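Long-range contacts in SET3, superantigen-like protein (Staphylococcus aureus, PDB 1M4V), which is a probably secreted, superantigen-like member of the staphylococcal/streptococcal toxin family that may act on host immunity, its exact function unsettled: residues I75-E80 against V88-G93; Y102-N107 against Y129-E134; F111-E116 against M199-R204. All coordinates share one frame; numbering follows the deposited sequence.

Contact 1 of 3, residues I75-E80 against V88-G93; sequences IFVVKE and VFSYGG. Unlike the reference sequence in segment 88-93: F89 (reference Tyr).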
# COMPACT_ATOMS: atom_id res chain seq x y z
N ILE A 75 -8.33 8.39 0.95
CA ILE A 75 -8.45 6.93 0.90
C ILE A 75 -7.82 6.34 -0.36
O ILE A 75 -8.12 6.77 -1.48
CB ILE A 75 -9.93 6.48 0.92
CG1 ILE A 75 -10.68 7.16 2.07
CG2 ILE A 75 -10.01 4.96 1.05
CD1 ILE A 75 -10.23 6.73 3.45
N PHE A 76 -6.94 5.36 -0.17
CA PHE A 76 -6.31 4.69 -1.30
C PHE A 76 -7.13 3.43 -1.52
O PHE A 76 -7.08 2.49 -0.71
CB PHE A 76 -4.86 4.32 -1.00
CG PHE A 76 -4.15 3.71 -2.17
CD1 PHE A 76 -3.88 4.46 -3.31
CD2 PHE A 76 -3.82 2.36 -2.17
CE1 PHE A 76 -3.28 3.88 -4.43
CE2 PHE A 76 -3.23 1.77 -3.28
CZ PHE A 76 -2.96 2.53 -4.41
N VAL A 77 -7.89 3.42 -2.60
CA VAL A 77 -8.78 2.31 -2.91
C VAL A 77 -8.29 1.29 -3.94
O VAL A 77 -7.80 1.66 -5.01
CB VAL A 77 -10.15 2.86 -3.41
CG1 VAL A 77 -11.12 1.70 -3.65
CG2 VAL A 77 -10.71 3.84 -2.39
N VAL A 78 -8.43 0.02 -3.59
CA VAL A 78 -8.08 -1.09 -4.48
C VAL A 78 -9.27 -2.03 -4.35
O VAL A 78 -9.55 -2.54 -3.26
CB VAL A 78 -6.79 -1.82 -4.06
CG1 VAL A 78 -6.48 -2.94 -5.05
CG2 VAL A 78 -5.63 -0.84 -4.01
N LYS A 79 -9.98 -2.22 -5.44
CA LYS A 79 -11.16 -3.07 -5.46
C LYS A 79 -10.87 -4.53 -5.12
O LYS A 79 -10.03 -5.17 -5.75
CB LYS A 79 -11.85 -2.97 -6.82
CG LYS A 79 -13.10 -3.81 -6.97
CD LYS A 79 -13.73 -3.57 -8.33
CE LYS A 79 -14.85 -4.55 -8.59
NZ LYS A 79 -15.51 -4.29 -9.91
N GLU A 80 -11.55 -5.03 -4.10
CA GLU A 80 -11.40 -6.42 -3.67
C GLU A 80 -12.65 -7.15 -4.14
O GLU A 80 -12.60 -8.34 -4.47
CB GLU A 80 -11.29 -6.49 -2.14
CG GLU A 80 -10.09 -5.74 -1.57
CD GLU A 80 -8.75 -6.38 -1.92
OE1 GLU A 80 -7.71 -5.77 -1.61
OE2 GLU A 80 -8.75 -7.48 -2.50
N VAL A 88 -18.13 -0.31 -4.30
CA VAL A 88 -16.84 -0.99 -4.33
C VAL A 88 -16.31 -1.20 -2.91
O VAL A 88 -16.45 -0.34 -2.05
CB VAL A 88 -15.80 -0.18 -5.13
CG1 VAL A 88 -16.34 0.12 -6.52
CG2 VAL A 88 -15.47 1.11 -4.41
N PHE A 89 -15.72 -2.37 -2.68
CA PHE A 89 -15.17 -2.71 -1.38
C PHE A 89 -13.64 -2.76 -1.43
O PHE A 89 -13.06 -3.28 -2.39
CB PHE A 89 -15.70 -4.07 -0.92
CG PHE A 89 -15.22 -4.48 0.43
CD1 PHE A 89 -15.54 -3.73 1.56
CD2 PHE A 89 -14.43 -5.63 0.59
CE1 PHE A 89 -15.10 -4.11 2.82
CE2 PHE A 89 -13.99 -6.02 1.85
CZ PHE A 89 -14.32 -5.26 2.97
N SER A 90 -13.01 -2.21 -0.40
CA SER A 90 -11.55 -2.18 -0.32
C SER A 90 -11.10 -2.30 1.14
O SER A 90 -11.87 -2.03 2.06
CB SER A 90 -11.02 -0.87 -0.93
OG SER A 90 -9.61 -0.80 -0.82
N TYR A 91 -9.84 -2.69 1.34
CA TYR A 91 -9.28 -2.86 2.68
C TYR A 91 -8.37 -1.72 3.13
O TYR A 91 -7.38 -1.43 2.46
CB TYR A 91 -8.44 -4.14 2.75
CG TYR A 91 -9.17 -5.43 2.48
CD1 TYR A 91 -10.36 -5.74 3.14
CD2 TYR A 91 -8.64 -6.37 1.60
CE1 TYR A 91 -10.98 -6.97 2.95
CE2 TYR A 91 -9.25 -7.60 1.40
CZ TYR A 91 -10.42 -7.89 2.08
OH TYR A 91 -11.01 -9.12 1.89
N GLY A 92 -8.69 -1.12 4.27
CA GLY A 92 -7.88 -0.04 4.82
C GLY A 92 -7.53 1.10 3.88
O GLY A 92 -8.39 1.60 3.16
N GLY A 93 -6.27 1.54 3.92
CA GLY A 93 -5.83 2.62 3.07
C GLY A 93 -6.33 3.99 3.49
O GLY A 93 -6.36 4.93 2.68
O HOH W 1 -8.98 1.21 0.71
O HOH W 2 -8.34 -3.16 -1.06
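E80 and F89 are joined by a main-chain hydrogen bond, E80 N to F89 O at 2.9 Å. It sits near the turn of a beta hairpin formed by strands 73-77 and 88-96 in the OB-fold domain. A second main-chain bond, F76 N to G93 O at 2.9 Å, ties the hairpin further along. Between these two bonds the chains bow apart, and the short strands 75-77 and 88-91 run at 110° to each other. Two waters bridge the separated backbones.

E80 contributes the largest buried area. Its chain folds back about the CB-CG bond (chi2 -68°) and lies against the Y91 side chain, crossing it at about a right angle. E80 CG is 3.5 Å from Y91 CD2. The carboxylate plane is turned 32° from the ring plane. E80 OE1 also receives a hydrogen bond from a water that donates to V78 O and accepts from Y91 N. Outside the hairpin, E80 OE1 bonds Y20 OH and E80 OE2 forms a salt bridge with K181. Both carboxylate oxygens are therefore held, which would favour the ionised form.

S90 fills the space between the strands: S90 CB packs 3.7 Å from V77 CG1, and S90 OG lies 3.0 Å from V78 O. On the side of V78 and F76, helix 137-152 packs against the hairpin; F142 touches V78 and E139 touches F76.

G93 O takes two contacts: the bond from F76 N and a CA-H...O contact from I75 CA at 3.4 Å. The other bridging water donates to F76 O and G92 O and is hydrogen-bonded to S90 OG, 2.6 Å from that oxygen.

Contact 2 of 3, residues Y102-N107 against Y129-E134; sequences YYDYLN and YIYKEE. Unlike the reference sequence in segment 102-107: N107 (reference Ser).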
# COMPACT_ATOMS: atom_id res chain seq x y z
N TYR A 102 2.36 22.38 0.86
CA TYR A 102 3.54 21.86 0.16
C TYR A 102 3.47 22.20 -1.32
O TYR A 102 2.49 21.87 -1.99
CB TYR A 102 3.60 20.33 0.33
CG TYR A 102 3.57 19.89 1.77
CD1 TYR A 102 4.74 19.84 2.53
CD2 TYR A 102 2.36 19.58 2.39
CE1 TYR A 102 4.70 19.51 3.88
CE2 TYR A 102 2.31 19.24 3.74
CZ TYR A 102 3.49 19.21 4.48
OH TYR A 102 3.44 18.91 5.82
N TYR A 103 4.50 22.85 -1.84
CA TYR A 103 4.51 23.21 -3.25
C TYR A 103 4.50 21.96 -4.13
O TYR A 103 3.78 21.89 -5.12
CB TYR A 103 5.73 24.05 -3.60
CG TYR A 103 5.72 24.55 -5.02
CD1 TYR A 103 4.84 25.55 -5.41
CD2 TYR A 103 6.57 24.00 -5.98
CE1 TYR A 103 4.80 26.01 -6.73
CE2 TYR A 103 6.54 24.45 -7.31
CZ TYR A 103 5.65 25.45 -7.67
OH TYR A 103 5.62 25.91 -8.97
N ASP A 104 5.31 20.98 -3.76
CA ASP A 104 5.39 19.73 -4.51
C ASP A 104 5.54 18.55 -3.56
O ASP A 104 4.64 18.27 -2.76
CB ASP A 104 6.57 19.80 -5.50
CG ASP A 104 6.57 18.64 -6.48
OD1 ASP A 104 5.52 18.37 -7.10
OD2 ASP A 104 7.63 18.00 -6.65
N TYR A 105 6.68 17.85 -3.61
CA TYR A 105 6.89 16.70 -2.74
C TYR A 105 7.35 17.12 -1.35
O TYR A 105 7.99 18.16 -1.19
CB TYR A 105 7.90 15.73 -3.37
CG TYR A 105 9.29 16.30 -3.54
CD1 TYR A 105 10.23 16.21 -2.52
CD2 TYR A 105 9.66 16.96 -4.72
CE1 TYR A 105 11.50 16.77 -2.65
CE2 TYR A 105 10.93 17.52 -4.86
CZ TYR A 105 11.84 17.43 -3.83
OH TYR A 105 13.09 18.01 -3.95
N LEU A 106 7.02 16.32 -0.34
CA LEU A 106 7.45 16.67 1.01
C LEU A 106 8.56 15.74 1.47
O LEU A 106 9.16 15.93 2.53
CB LEU A 106 6.25 16.68 1.97
CG LEU A 106 5.69 15.46 2.71
CD1 LEU A 106 4.27 15.82 3.17
CD2 LEU A 106 5.68 14.24 1.85
N ASN A 107 8.84 14.73 0.65
CA ASN A 107 9.90 13.77 0.92
C ASN A 107 10.18 13.03 -0.39
O ASN A 107 9.26 12.77 -1.17
CB ASN A 107 9.48 12.80 2.03
CG ASN A 107 10.65 11.99 2.58
OD1 ASN A 107 11.81 12.29 2.31
ND2 ASN A 107 10.34 10.96 3.36
N TYR A 129 8.62 9.75 -4.72
CA TYR A 129 8.10 10.99 -4.20
C TYR A 129 6.90 10.81 -3.28
O TYR A 129 5.97 10.07 -3.58
CB TYR A 129 7.74 11.92 -5.36
CG TYR A 129 8.96 12.36 -6.13
CD1 TYR A 129 9.75 13.41 -5.67
CD2 TYR A 129 9.35 11.72 -7.31
CE1 TYR A 129 10.90 13.82 -6.35
CE2 TYR A 129 10.50 12.11 -8.01
CZ TYR A 129 11.27 13.16 -7.52
OH TYR A 129 12.41 13.56 -8.19
N ILE A 130 6.95 11.50 -2.14
CA ILE A 130 5.89 11.45 -1.14
C ILE A 130 5.23 12.82 -1.11
O ILE A 130 5.92 13.84 -1.03
CB ILE A 130 6.44 11.12 0.27
CG1 ILE A 130 7.28 9.84 0.24
CG2 ILE A 130 5.28 10.96 1.26
CD1 ILE A 130 6.50 8.59 -0.10
N TYR A 131 3.91 12.85 -1.17
CA TYR A 131 3.16 14.10 -1.18
C TYR A 131 2.23 14.23 0.02
O TYR A 131 1.64 15.29 0.23
CB TYR A 131 2.35 14.19 -2.47
CG TYR A 131 3.20 14.14 -3.71
CD1 TYR A 131 3.81 15.29 -4.21
CD2 TYR A 131 3.43 12.94 -4.37
CE1 TYR A 131 4.63 15.25 -5.33
CE2 TYR A 131 4.25 12.88 -5.50
CZ TYR A 131 4.85 14.04 -5.97
OH TYR A 131 5.66 13.99 -7.07
N LYS A 132 2.11 13.17 0.80
CA LYS A 132 1.21 13.15 1.96
C LYS A 132 1.88 13.03 3.33
O LYS A 132 2.84 12.29 3.50
CB LYS A 132 0.19 12.02 1.79
CG LYS A 132 -0.91 12.34 0.77
CD LYS A 132 -1.70 11.10 0.35
CE LYS A 132 -2.22 10.29 1.53
NZ LYS A 132 -2.96 11.13 2.52
N GLU A 133 1.35 13.76 4.30
CA GLU A 133 1.85 13.73 5.67
C GLU A 133 1.60 12.35 6.27
O GLU A 133 2.37 11.87 7.11
CB GLU A 133 1.15 14.80 6.51
CG GLU A 133 1.27 16.19 5.90
CD GLU A 133 0.55 17.26 6.70
OE1 GLU A 133 -0.51 16.96 7.28
OE2 GLU A 133 1.04 18.41 6.72
N GLU A 134 0.50 11.73 5.84
CA GLU A 134 0.14 10.39 6.30
C GLU A 134 0.02 9.47 5.10
O GLU A 134 -0.74 9.75 4.17
CB GLU A 134 -1.20 10.38 7.03
CG GLU A 134 -1.16 10.98 8.42
CD GLU A 134 -2.31 10.51 9.28
OE1 GLU A 134 -3.12 9.68 8.82
OE2 GLU A 134 -2.41 10.97 10.44
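L106 packs its side chain against I130, K132 and E133. L106 CB and CG each lie 4.1 Å from I130 O. The chi1 of 86° puts CG between the backbone N and the carbonyl carbon. The two methyls then part. L106 CD1 reaches K132 C and E133 N, both at 3.7 Å, and also lies over one face of the Y102 ring. L106 CD2 is pressed against the I130 backbone, a doubtfully short 2.9 Å from I130 O, and meets I130 CG2 at 3.4 Å.

The backbone makes a classic beta bulge: L106 and N107 both face I130. L106 N donates to I130 O at 2.8 Å, and I130 N donates to N107 O; a weak bond runs from N107 N to I130 O. The bulge joins the loop before strand 110-117 to the loop after strand 120-127, at the surface. At one end the Y105 and Y129 rings pack obliquely, planes 57° apart, with Y129 CE1 over one face of Y105.

At the other end, Y102 OH donates to the anti lone pair of E133 OE2 at 2.6 Å. G100 N also bonds E133 OE2, and Q99 N bonds E133 OE1. With several donors around it, the E133 carboxylate probably stays charged.

Contact 3 of 3, residues F111-E116 against M199-R204; sequences FVIKKE and MEANIR. Unlike the reference sequence in segment 199-204: M199 (reference Ile).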
# COMPACT_ATOMS: atom_id res chain seq x y z
N PHE A 111 14.44 4.65 -3.68
CA PHE A 111 13.93 3.29 -3.72
C PHE A 111 15.07 2.59 -4.44
O PHE A 111 15.29 2.82 -5.63
CB PHE A 111 12.63 3.20 -4.54
CG PHE A 111 12.07 1.81 -4.63
CD1 PHE A 111 12.17 0.92 -3.56
CD2 PHE A 111 11.39 1.40 -5.78
CE1 PHE A 111 11.60 -0.35 -3.62
CE2 PHE A 111 10.82 0.13 -5.86
CZ PHE A 111 10.93 -0.75 -4.78
N VAL A 112 15.81 1.77 -3.71
CA VAL A 112 16.96 1.06 -4.28
C VAL A 112 16.66 -0.40 -4.57
O VAL A 112 16.41 -1.19 -3.65
CB VAL A 112 18.17 1.14 -3.33
CG1 VAL A 112 19.38 0.48 -3.97
CG2 VAL A 112 18.47 2.60 -2.99
N ILE A 113 16.71 -0.75 -5.85
CA ILE A 113 16.44 -2.11 -6.28
C ILE A 113 17.74 -2.81 -6.64
O ILE A 113 18.53 -2.29 -7.43
CB ILE A 113 15.53 -2.13 -7.52
CG1 ILE A 113 14.22 -1.40 -7.21
CG2 ILE A 113 15.27 -3.57 -7.95
CD1 ILE A 113 13.44 -1.01 -8.44
N LYS A 114 17.96 -3.98 -6.05
CA LYS A 114 19.16 -4.74 -6.34
C LYS A 114 18.81 -6.16 -6.72
O LYS A 114 17.92 -6.79 -6.13
CB LYS A 114 20.12 -4.72 -5.15
CG LYS A 114 20.86 -3.39 -5.01
CD LYS A 114 21.97 -3.46 -3.99
CE LYS A 114 22.74 -2.14 -3.90
NZ LYS A 114 23.52 -1.83 -5.14
N LYS A 115 19.50 -6.66 -7.73
CA LYS A 115 19.26 -8.00 -8.24
C LYS A 115 20.55 -8.70 -8.63
O LYS A 115 21.40 -8.13 -9.32
CB LYS A 115 18.33 -7.91 -9.44
CG LYS A 115 18.12 -9.20 -10.21
CD LYS A 115 17.21 -8.93 -11.41
CE LYS A 115 17.07 -10.16 -12.29
NZ LYS A 115 16.18 -9.86 -13.45
N GLU A 116 20.70 -9.94 -8.17
CA GLU A 116 21.87 -10.73 -8.50
C GLU A 116 21.75 -11.07 -9.98
O GLU A 116 20.70 -11.54 -10.44
CB GLU A 116 21.88 -12.03 -7.69
CG GLU A 116 23.13 -12.89 -7.88
CD GLU A 116 23.01 -14.24 -7.18
OE1 GLU A 116 22.50 -14.28 -6.04
OE2 GLU A 116 23.43 -15.27 -7.77
N MET A 199 14.07 3.17 0.90
CA MET A 199 13.36 1.92 0.67
C MET A 199 14.24 1.05 -0.19
O MET A 199 14.98 1.55 -1.04
CB MET A 199 12.00 2.20 0.03
CG MET A 199 11.12 3.07 0.93
SD MET A 199 9.48 3.41 0.31
CE MET A 199 9.77 4.92 -0.57
N GLU A 200 14.19 -0.26 0.04
CA GLU A 200 15.01 -1.19 -0.71
C GLU A 200 14.19 -2.37 -1.18
O GLU A 200 13.22 -2.76 -0.53
CB GLU A 200 16.15 -1.72 0.16
CG GLU A 200 16.89 -0.65 0.98
CD GLU A 200 17.88 -1.25 1.96
OE1 GLU A 200 17.59 -2.32 2.53
OE2 GLU A 200 18.95 -0.64 2.18
N ALA A 201 14.58 -2.94 -2.31
CA ALA A 201 13.91 -4.11 -2.85
C ALA A 201 15.00 -5.04 -3.34
O ALA A 201 15.85 -4.65 -4.14
CB ALA A 201 12.99 -3.74 -4.00
N ASN A 202 15.00 -6.26 -2.82
CA ASN A 202 15.97 -7.27 -3.24
C ASN A 202 15.11 -8.26 -4.00
O ASN A 202 14.26 -8.92 -3.41
CB ASN A 202 16.63 -7.92 -2.02
CG ASN A 202 17.31 -6.90 -1.12
OD1 ASN A 202 18.14 -6.11 -1.57
ND2 ASN A 202 16.97 -6.92 0.17
N ILE A 203 15.31 -8.34 -5.31
CA ILE A 203 14.49 -9.21 -6.14
C ILE A 203 15.25 -10.24 -6.97
O ILE A 203 16.47 -10.19 -7.09
CB ILE A 203 13.64 -8.37 -7.11
CG1 ILE A 203 14.57 -7.55 -8.01
CG2 ILE A 203 12.72 -7.44 -6.33
CD1 ILE A 203 13.88 -6.92 -9.21
N ARG A 204 14.48 -11.19 -7.51
CA ARG A 204 15.00 -12.25 -8.38
C ARG A 204 14.68 -11.81 -9.80
O ARG A 204 15.41 -12.20 -10.73
CB ARG A 204 14.27 -13.58 -8.14
CG ARG A 204 14.48 -14.25 -6.81
CD ARG A 204 13.96 -15.68 -6.91
NE ARG A 204 14.76 -16.46 -7.86
CZ ARG A 204 14.25 -17.23 -8.82
NH1 ARG A 204 12.94 -17.35 -8.97
NH2 ARG A 204 15.07 -17.90 -9.63
OXT ARG A 204 13.67 -11.10 -9.96
O HOH W 3 13.52 -9.66 -12.11
O HOH W 4 16.69 -12.80 -13.87
O HOH W 5 18.69 -11.34 -6.91
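The F111 ring leans across the neighbouring strand, crossing the M199 side chain at about a right angle. With CG anti to the backbone N (chi1 179°), F111 CD1 comes within 3.8 Å of M199 CB. Further along the ring, F111 CE1 lies 3.7 Å from A201 CB. I113 CG1 of the same strand sits over one face of the ring, offset toward its rim. The next step is aliphatic: I113 and I203 cross obliquely, with I113 CG2 at 3.8 Å from I203 CD1.

These side chains share one face of the sheet, against helix 137-152. L144 touches F111, L148 touches I113, and F152 touches both I113 and I203. This is the core of the beta-grasp domain. Strands 110-117 and 196-203 run parallel side by side in its mixed sheet, 15° apart over the short segments. The bonds alternate: V112 N to M199 O, A201 N to V112 O, K114 N to A201 O, and I203 N to K114 O. V112, E200, K114 and N202 point to the other face.

The extended K115 side chain runs alongside the C-terminus, with K115 CE 3.1 Å from R204 O. R204 O is hydrogen-bonded by K157 NZ, while K115 reaches the carboxylate through water. One water links the charges: it accepts from K115 NZ at 3.0 Å and donates to R204 OXT at 2.6 Å.

How the contacts relate
Contact 1 lies in the OB-fold domain and contact 3 in the beta-grasp domain, on opposite sides of the chain's centre. Their centres are about 27 Å apart. Contact 1 closes first along the chain. Contacts 2 and 3 then interleave, their segments alternating in sequence. Contact 2 is about 22 Å from contact 1 and 23 Å from contact 3, centre to centre. Its 102-107 segment belongs to the stretch that leads from strand 88-96 to strand 110-117. Helix 137-152 of the beta-grasp domain packs on contact 3 and also reaches the hairpin of contact 1, so it links the two domains of the superantigen fold.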